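Local structure of Amuc_1100 (Akkermansia muciniphila, 6LAD) at residues Ser64-Thr69 with Gln279-Glu284; Glu124-Asn129 with Gln198-Thr203; Asn129-Lys134 with Asn192-Met197. The protein is an outer-membrane protein of a gut bacterium, probably related to type II secretion system components and probably linked to toll-like receptor 2 signalling. One frame throughout, in Å; residues are numbered along the deposited sequence.

Overall arrangement
All three contacts lie within one chain. Interactions 2 and 3 use successive parts of helix 118-136, sharing N129, and their centres are 8 Å apart. Their other segments also follow on, from the end of helix 184-195 into strand 201-211. The two contacts touch: D199 OD2 of interaction 2 and S130 OG of interaction 3 lie 2.8 Å apart, probably hydrogen-bonded, and F202 packs on L131. Interaction 1, a surface contact, has its centre 18 Å from that of interaction 2 and 25 Å from that of interaction 3; it joins the loop after helix 58-61 to the C-terminal tail after strand 266-277. Along the chain, interaction 3 is nested within interaction 2, and interaction 2 within interaction 1.

Interaction 1: residues Ser64-Thr69 with Gln279-Glu284; sequences SALVPT and QPKAQE
Q279 sets its side-chain amide against the backbone at S64 and A65, with CD 3.3 Å from S64 O and OE1 3.5 Å from A65 CA. No hydrogen bond forms: Q279 NE2 approaches S64 O, but at a poor angle. Each group is held elsewhere instead. NE2 bonds to F277 O, S64 O bonds to H276 NE2, and S64 OG bonds to F277 N. The Q279 chain is bent at chi2 (-68°), which folds the amide back over the S64-A65 peptide. With an alanine in place of Q279, F277 O would probably lose its side-chain donor, and a gap would be likely to open beside that peptide. The apolar part is looser. L66 CG lies 4.4 Å from Q279 CG, while L66 CD1 meets the K281 chain at CE, 4.3 Å away. K281 also has its backbone N bonded to E42. The contact thus ties the loop between helices 58-61 and 71-92 to the tail that follows strand 266-277. Behind it, L66 packs on S119, T120 and F123 of helix 118-136; on the tail side, P280 and A282 rest on Y46 and L39 of helix 35-51.

Interaction 2: residues Glu124-Asn129 with Gln198-Thr203; sequences ELKAIN and QDYLFT
A127 sits over one face of the Y200 ring. Its CA is 3.5 Å from the ring centroid and only 6° off the ring normal, a CH-pi contact, and its CB leans over the CD1 side of the same face. At the far end of the ring, Y200 OH lies 3.3 Å from K126 CB. F202 meets the same turn differently, presenting its edge to the helix backbone: F202 CE2 is 3.6 Å from A127 O, close to the ring plane. F202 CZ reaches A127 CB at 3.9 Å and, more distantly, I128 CG1 at 4.4 Å. A127 thus meets the Y200 face with CA and CB, and the F202 edge with its carbonyl. Y200 has CG beside its backbone N (chi1 -63°), a turn that lays the ring flat against A127. Two places apart in the chain, both aromatic residues point toward the helix.

D199 OD1 accepts a weak bond from Y200 N, while the other carboxylate oxygen turns to S130 on the helix. K126 leads its amine away from the rings to a salt bridge with E77 of helix 71-92. Strand 201-211 is joined to strand 266-277 by backbone bonds of L201 with V275 and of T203 with N273, and from that neighbour L274 touches A127 and F202, and L272 touches F202, so helix 118-136 packs on the sheet where these two strands run side by side.

Interaction 3: residues Asn129-Lys134 with Asn192-Met197; sequences NSLVNK and NAITGM
L131 and I194 are the apolar meeting point of the two helices, and their side chains cross obliquely with L131 CD1 3.7 Å from I194 CG1. M197 runs at about a right angle to L131, bringing M197 SD to 3.9 Å from L131 CD1. One methyl of the leucine is therefore shared between I194 and the methionine sulfur. L131 has CG anti to the backbone N (chi1 165°), which swings the branch across toward helix 184-195. The M197 chain is extended as far as its sulfur, then bends at chi3 (71°), turning CE toward S130 so that the methyl stops 3.5 Å from S130 OG. The polar partner of that hydroxyl is D199. One turn further along helix 118-136, K134 meets A193 more loosely: their CB atoms are 4.4 Å apart, and the A193 methyl also lies near K134 O.

The contact pairs helix 118-136 with the last turn of helix 184-195 and the bend that follows it. F202 of strand 201-211 touches L131, I194 and M197 alike, binding the helix pair to the sheet, while V132 and N133 pack on L85 of helix 71-92.

Interaction 1: residues Ser64-Thr69 with Gln279-Glu284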
loop_
_atom_site.group_PDB
_atom_site.type_symbol
_atom_site.label_atom_id
_atom_site.label_comp_id
_atom_site.label_asym_id
_atom_site.label_seq_id
_atom_site.Cartn_x
_atom_site.Cartn_y
_atom_site.Cartn_z
ATOM N N SER A 64 6.791 6.163 -5.734
ATOM C CA SER A 64 7.443 4.864 -5.756
ATOM C C SER A 64 8.918 4.939 -5.395
ATOM O O SER A 64 9.539 3.891 -5.182
ATOM C CB SER A 64 7.262 4.196 -7.120
ATOM O OG SER A 64 6.021 3.516 -7.169
ATOM N N ALA A 65 9.498 6.133 -5.318
ATOM C CA ALA A 65 10.876 6.233 -4.858
ATOM C C ALA A 65 10.979 5.760 -3.408
ATOM O O ALA A 65 10.132 6.073 -2.563
ATOM C CB ALA A 65 11.389 7.659 -4.996
ATOM N N LEU A 66 12.002 4.963 -3.137
ATOM C CA LEU A 66 12.216 4.395 -1.819
ATOM C C LEU A 66 12.995 5.370 -0.949
ATOM O O LEU A 66 13.941 6.017 -1.408
ATOM C CB LEU A 66 12.972 3.073 -1.933
ATOM C CG LEU A 66 12.263 1.983 -2.730
ATOM C CD1 LEU A 66 13.049 0.696 -2.671
ATOM C CD2 LEU A 66 10.849 1.762 -2.207
ATOM N N VAL A 67 12.569 5.501 0.295
ATOM C CA VAL A 67 13.241 6.340 1.282
ATOM C C VAL A 67 14.058 5.432 2.193
ATOM O O VAL A 67 13.509 4.448 2.711
ATOM C CB VAL A 67 12.228 7.161 2.097
ATOM C CG1 VAL A 67 12.931 7.973 3.159
ATOM C CG2 VAL A 67 11.458 8.085 1.175
ATOM N N PRO A 68 15.343 5.724 2.420
ATOM C CA PRO A 68 16.138 4.902 3.340
ATOM C C PRO A 68 15.452 4.815 4.691
ATOM O O PRO A 68 15.000 5.817 5.245
ATOM C CB PRO A 68 17.469 5.653 3.429
ATOM C CG PRO A 68 17.535 6.489 2.203
ATOM C CD PRO A 68 16.114 6.862 1.889
ATOM N N THR A 69 15.316 3.596 5.191
ATOM C CA THR A 69 14.506 3.335 6.369
ATOM C C THR A 69 15.122 2.161 7.106
ATOM O O THR A 69 15.262 1.086 6.525
ATOM C CB THR A 69 13.051 3.041 5.970
ATOM O OG1 THR A 69 12.527 4.158 5.256
ATOM C CG2 THR A 69 12.154 2.723 7.168
ATOM N N GLN A 279 12.385 0.698 -9.368
ATOM C CA GLN A 279 13.376 1.666 -8.926
ATOM C C GLN A 279 14.793 1.215 -9.264
ATOM O O GLN A 279 15.079 0.013 -9.325
ATOM C CB GLN A 279 13.269 1.923 -7.423
ATOM C CG GLN A 279 11.918 2.455 -7.056
ATOM C CD GLN A 279 11.735 3.833 -7.620
ATOM O OE1 GLN A 279 12.602 4.701 -7.458
ATOM N NE2 GLN A 279 10.623 4.047 -8.317
ATOM N N PRO A 280 15.705 2.161 -9.476
ATOM C CA PRO A 280 17.117 1.806 -9.628
ATOM C C PRO A 280 17.736 1.478 -8.281
ATOM O O PRO A 280 17.391 2.069 -7.254
ATOM C CB PRO A 280 17.729 3.074 -10.236
ATOM C CG PRO A 280 16.885 4.172 -9.691
ATOM C CD PRO A 280 15.487 3.615 -9.581
ATOM N N LYS A 281 18.657 0.519 -8.292
ATOM C CA LYS A 281 19.405 0.128 -7.105
ATOM C C LYS A 281 20.892 0.385 -7.324
ATOM O O LYS A 281 21.404 0.229 -8.437
ATOM C CB LYS A 281 19.161 -1.348 -6.759
ATOM C CG LYS A 281 17.937 -1.587 -5.874
ATOM C CD LYS A 281 16.635 -1.281 -6.609
ATOM C CE LYS A 281 15.432 -1.290 -5.663
ATOM N NZ LYS A 281 15.290 -2.600 -4.962
ATOM N N ALA A 282 21.581 0.796 -6.261
ATOM C CA ALA A 282 23.022 1.030 -6.319
ATOM C C ALA A 282 23.620 0.705 -4.960
ATOM O O ALA A 282 23.278 1.350 -3.961
ATOM C CB ALA A 282 23.336 2.474 -6.715
ATOM N N GLN A 283 24.500 -0.294 -4.923
ATOM C CA GLN A 283 25.185 -0.675 -3.698
ATOM C C GLN A 283 26.292 0.324 -3.362
ATOM O O GLN A 283 26.790 1.052 -4.225
ATOM C CB GLN A 283 25.777 -2.080 -3.824
ATOM C CG GLN A 283 24.748 -3.197 -3.909
ATOM C CD GLN A 283 25.377 -4.580 -3.821
ATOM O OE1 GLN A 283 26.433 -4.839 -4.405
ATOM N NE2 GLN A 283 24.729 -5.477 -3.082
ATOM N N GLU A 284 26.678 0.344 -2.087
ATOM C CA GLU A 284 27.739 1.231 -1.613
ATOM C C GLU A 284 29.065 0.949 -2.319
ATOM O O GLU A 284 29.807 0.040 -1.939
ATOM C CB GLU A 284 27.921 1.090 -0.099
ATOM C CG GLU A 284 26.698 1.469 0.733
ATOM C CD GLU A 284 26.774 0.936 2.164
ATOM O OE1 GLU A 284 27.059 -0.270 2.338
ATOM O OE2 GLU A 284 26.556 1.726 3.113
#

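Interaction 2: residues Glu124-Asn129 with Gln198-Thr203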
loop_
_atom_site.group_PDB
_atom_site.type_symbol
_atom_site.label_atom_id
_atom_site.label_comp_id
_atom_site.label_asym_id
_atom_site.label_seq_id
_atom_site.Cartn_x
_atom_site.Cartn_y
_atom_site.Cartn_z
ATOM N N GLU A 124 4.879 0.493 0.857
ATOM C CA GLU A 124 3.549 -0.122 0.886
ATOM C C GLU A 124 2.732 0.426 2.047
ATOM O O GLU A 124 1.522 0.641 1.924
ATOM C CB GLU A 124 3.649 -1.653 0.953
ATOM C CG GLU A 124 2.314 -2.368 0.728
ATOM C CD GLU A 124 2.405 -3.916 0.706
ATOM O OE1 GLU A 124 3.441 -4.488 1.111
ATOM O OE2 GLU A 124 1.417 -4.573 0.304
ATOM N N LEU A 125 3.392 0.706 3.168
ATOM C CA LEU A 125 2.728 1.262 4.341
ATOM C C LEU A 125 2.228 2.674 4.071
ATOM O O LEU A 125 1.104 3.016 4.445
ATOM C CB LEU A 125 3.696 1.271 5.518
ATOM C CG LEU A 125 3.262 2.106 6.722
ATOM C CD1 LEU A 125 2.087 1.468 7.434
ATOM C CD2 LEU A 125 4.440 2.411 7.667
ATOM N N LYS A 126 3.053 3.512 3.434
ATOM C CA LYS A 126 2.595 4.845 3.070
ATOM C C LYS A 126 1.402 4.776 2.130
ATOM O O LYS A 126 0.424 5.520 2.300
ATOM C CB LYS A 126 3.734 5.641 2.440
ATOM C CG LYS A 126 4.778 6.056 3.426
ATOM C CD LYS A 126 6.012 6.604 2.718
ATOM C CE LYS A 126 7.009 7.194 3.711
ATOM N NZ LYS A 126 7.826 6.115 4.323
ATOM N N ALA A 127 1.455 3.868 1.148
ATOM C CA ALA A 127 0.363 3.752 0.186
ATOM C C ALA A 127 -0.931 3.354 0.875
ATOM O O ALA A 127 -1.979 3.985 0.671
ATOM C CB ALA A 127 0.717 2.739 -0.899
ATOM N N ILE A 128 -0.876 2.297 1.692
ATOM C CA ILE A 128 -2.074 1.801 2.356
ATOM C C ILE A 128 -2.606 2.839 3.335
ATOM O O ILE A 128 -3.822 2.980 3.513
ATOM C CB ILE A 128 -1.780 0.462 3.049
ATOM C CG1 ILE A 128 -1.351 -0.579 2.007
ATOM C CG2 ILE A 128 -3.013 -0.019 3.808
ATOM C CD1 ILE A 128 -0.819 -1.849 2.603
ATOM N N ASN A 129 -1.710 3.586 3.983
ATOM C CA ASN A 129 -2.147 4.617 4.914
ATOM C C ASN A 129 -2.946 5.678 4.176
ATOM O O ASN A 129 -4.045 6.060 4.601
ATOM C CB ASN A 129 -0.917 5.226 5.603
ATOM C CG ASN A 129 -1.268 6.320 6.601
ATOM O OD1 ASN A 129 -2.099 6.127 7.491
ATOM N ND2 ASN A 129 -0.655 7.488 6.432
ATOM N N GLN A 198 -4.338 10.145 -6.852
ATOM C CA GLN A 198 -3.272 10.595 -7.729
ATOM C C GLN A 198 -1.880 10.271 -7.199
ATOM O O GLN A 198 -0.905 10.451 -7.937
ATOM C CB GLN A 198 -3.387 12.109 -7.986
ATOM C CG GLN A 198 -4.346 12.514 -9.129
ATOM C CD GLN A 198 -3.774 12.219 -10.528
ATOM O OE1 GLN A 198 -3.857 11.091 -11.022
ATOM N NE2 GLN A 198 -3.178 13.236 -11.158
ATOM N N ASP A 199 -1.746 9.865 -5.933
ATOM C CA ASP A 199 -0.429 9.626 -5.351
ATOM C C ASP A 199 0.014 8.166 -5.411
ATOM O O ASP A 199 1.201 7.895 -5.601
ATOM C CB ASP A 199 -0.405 10.105 -3.896
ATOM C CG ASP A 199 -1.546 9.526 -3.066
ATOM O OD1 ASP A 199 -2.407 8.811 -3.638
ATOM O OD2 ASP A 199 -1.575 9.780 -1.834
ATOM N N TYR A 200 -0.904 7.213 -5.262
ATOM C CA TYR A 200 -0.593 5.788 -5.321
ATOM C C TYR A 200 -1.600 5.080 -6.211
ATOM O O TYR A 200 -2.792 5.394 -6.179
ATOM C CB TYR A 200 -0.632 5.151 -3.934
ATOM C CG TYR A 200 0.395 5.706 -2.995
ATOM C CD1 TYR A 200 1.677 5.157 -2.949
ATOM C CD2 TYR A 200 0.112 6.800 -2.185
ATOM C CE1 TYR A 200 2.639 5.661 -2.095
ATOM C CE2 TYR A 200 1.079 7.319 -1.329
ATOM C CZ TYR A 200 2.339 6.740 -1.288
ATOM O OH TYR A 200 3.320 7.238 -0.456
ATOM N N LEU A 201 -1.130 4.105 -6.981
ATOM C CA LEU A 201 -1.981 3.417 -7.937
ATOM C C LEU A 201 -2.429 2.084 -7.359
ATOM O O LEU A 201 -1.637 1.135 -7.280
ATOM C CB LEU A 201 -1.256 3.218 -9.260
ATOM C CG LEU A 201 -2.105 2.533 -10.337
ATOM C CD1 LEU A 201 -3.401 3.283 -10.550
ATOM C CD2 LEU A 201 -1.322 2.464 -11.622
ATOM N N PHE A 202 -3.707 2.017 -6.980
ATOM C CA PHE A 202 -4.385 0.788 -6.581
ATOM C C PHE A 202 -5.391 0.416 -7.668
ATOM O O PHE A 202 -6.264 1.229 -8.001
ATOM C CB PHE A 202 -5.157 0.976 -5.267
ATOM C CG PHE A 202 -4.302 1.090 -4.044
ATOM C CD1 PHE A 202 -3.894 -0.036 -3.354
ATOM C CD2 PHE A 202 -3.949 2.329 -3.547
ATOM C CE1 PHE A 202 -3.122 0.079 -2.229
ATOM C CE2 PHE A 202 -3.187 2.438 -2.406
ATOM C CZ PHE A 202 -2.770 1.322 -1.757
ATOM N N THR A 203 -5.316 -0.812 -8.192
ATOM C CA THR A 203 -6.339 -1.279 -9.124
ATOM C C THR A 203 -7.275 -2.242 -8.402
ATOM O O THR A 203 -6.841 -3.021 -7.548
ATOM C CB THR A 203 -5.748 -1.969 -10.366
ATOM O OG1 THR A 203 -5.097 -3.182 -9.992
ATOM C CG2 THR A 203 -4.737 -1.094 -11.078
#

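Interaction 3: residues Asn129-Lys134 with Asn192-Met197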
loop_
_atom_site.group_PDB
_atom_site.type_symbol
_atom_site.label_atom_id
_atom_site.label_comp_id
_atom_site.label_asym_id
_atom_site.label_seq_id
_atom_site.Cartn_x
_atom_site.Cartn_y
_atom_site.Cartn_z
ATOM N N ASN A 129 -1.710 3.586 3.983
ATOM C CA ASN A 129 -2.147 4.617 4.914
ATOM C C ASN A 129 -2.946 5.678 4.176
ATOM O O ASN A 129 -4.045 6.060 4.601
ATOM C CB ASN A 129 -0.917 5.226 5.603
ATOM C CG ASN A 129 -1.268 6.320 6.601
ATOM O OD1 ASN A 129 -2.099 6.127 7.491
ATOM N ND2 ASN A 129 -0.655 7.488 6.432
ATOM N N SER A 130 -2.413 6.132 3.035
ATOM C CA SER A 130 -3.129 7.073 2.177
ATOM C C SER A 130 -4.486 6.524 1.745
ATOM O O SER A 130 -5.503 7.235 1.789
ATOM C CB SER A 130 -2.279 7.392 0.957
ATOM O OG SER A 130 -2.992 8.221 0.072
ATOM N N LEU A 131 -4.519 5.257 1.322
ATOM C CA LEU A 131 -5.762 4.668 0.826
ATOM C C LEU A 131 -6.820 4.590 1.925
ATOM O O LEU A 131 -7.977 4.987 1.724
ATOM C CB LEU A 131 -5.486 3.279 0.261
ATOM C CG LEU A 131 -6.721 2.406 0.027
ATOM C CD1 LEU A 131 -7.593 2.956 -1.064
ATOM C CD2 LEU A 131 -6.291 1.004 -0.269
ATOM N N VAL A 132 -6.433 4.092 3.105
ATOM C CA VAL A 132 -7.402 3.929 4.182
ATOM C C VAL A 132 -7.884 5.288 4.670
ATOM O O VAL A 132 -9.060 5.450 5.000
ATOM C CB VAL A 132 -6.826 3.072 5.325
ATOM C CG1 VAL A 132 -7.768 3.080 6.509
ATOM C CG2 VAL A 132 -6.616 1.634 4.860
ATOM N N ASN A 133 -7.013 6.301 4.692
ATOM C CA ASN A 133 -7.517 7.611 5.098
ATOM C C ASN A 133 -8.517 8.177 4.076
ATOM O O ASN A 133 -9.569 8.727 4.463
ATOM C CB ASN A 133 -6.343 8.564 5.350
ATOM C CG ASN A 133 -5.727 8.363 6.758
ATOM O OD1 ASN A 133 -6.442 8.349 7.755
ATOM N ND2 ASN A 133 -4.415 8.209 6.830
ATOM N N LYS A 134 -8.262 7.971 2.771
ATOM C CA LYS A 134 -9.249 8.399 1.785
ATOM C C LYS A 134 -10.574 7.674 2.000
ATOM O O LYS A 134 -11.648 8.285 1.915
ATOM C CB LYS A 134 -8.749 8.155 0.363
ATOM C CG LYS A 134 -7.529 8.932 0.004
ATOM C CD LYS A 134 -7.897 10.242 -0.620
ATOM C CE LYS A 134 -6.664 11.096 -0.846
ATOM N NZ LYS A 134 -7.042 12.412 -1.444
ATOM N N ASN A 192 -15.107 5.473 -5.764
ATOM C CA ASN A 192 -14.569 6.674 -6.399
ATOM C C ASN A 192 -13.302 7.160 -5.708
ATOM O O ASN A 192 -12.379 7.651 -6.368
ATOM C CB ASN A 192 -15.621 7.773 -6.445
ATOM C CG ASN A 192 -16.646 7.528 -7.513
ATOM O OD1 ASN A 192 -16.309 7.097 -8.614
ATOM N ND2 ASN A 192 -17.908 7.768 -7.190
ATOM N N ALA A 193 -13.244 7.051 -4.381
ATOM C CA ALA A 193 -12.072 7.521 -3.658
ATOM C C ALA A 193 -10.840 6.761 -4.106
ATOM O O ALA A 193 -9.806 7.362 -4.426
ATOM C CB ALA A 193 -12.290 7.364 -2.157
ATOM N N ILE A 194 -10.959 5.435 -4.202
ATOM C CA ILE A 194 -9.853 4.638 -4.727
ATOM C C ILE A 194 -9.512 5.082 -6.143
ATOM O O ILE A 194 -8.347 5.344 -6.469
ATOM C CB ILE A 194 -10.189 3.141 -4.691
ATOM C CG1 ILE A 194 -10.515 2.681 -3.274
ATOM C CG2 ILE A 194 -9.020 2.356 -5.232
ATOM C CD1 ILE A 194 -10.952 1.238 -3.237
ATOM N N THR A 195 -10.532 5.207 -7.002
ATOM C CA THR A 195 -10.258 5.511 -8.405
ATOM C C THR A 195 -9.619 6.884 -8.569
ATOM O O THR A 195 -8.750 7.068 -9.426
ATOM C CB THR A 195 -11.537 5.414 -9.231
ATOM O OG1 THR A 195 -11.997 4.054 -9.237
ATOM C CG2 THR A 195 -11.278 5.854 -10.663
ATOM N N GLY A 196 -10.018 7.860 -7.757
ATOM C CA GLY A 196 -9.466 9.186 -7.965
ATOM C C GLY A 196 -8.083 9.452 -7.410
ATOM O O GLY A 196 -7.575 10.562 -7.561
ATOM N N MET A 197 -7.439 8.476 -6.785
ATOM C CA MET A 197 -6.161 8.730 -6.129
ATOM C C MET A 197 -5.090 9.100 -7.148
ATOM O O MET A 197 -4.967 8.470 -8.200
ATOM C CB MET A 197 -5.724 7.511 -5.322
ATOM C CG MET A 197 -6.526 7.302 -4.079
ATOM S SD MET A 197 -6.015 5.838 -3.210
ATOM C CE MET A 197 -4.420 6.393 -2.604
#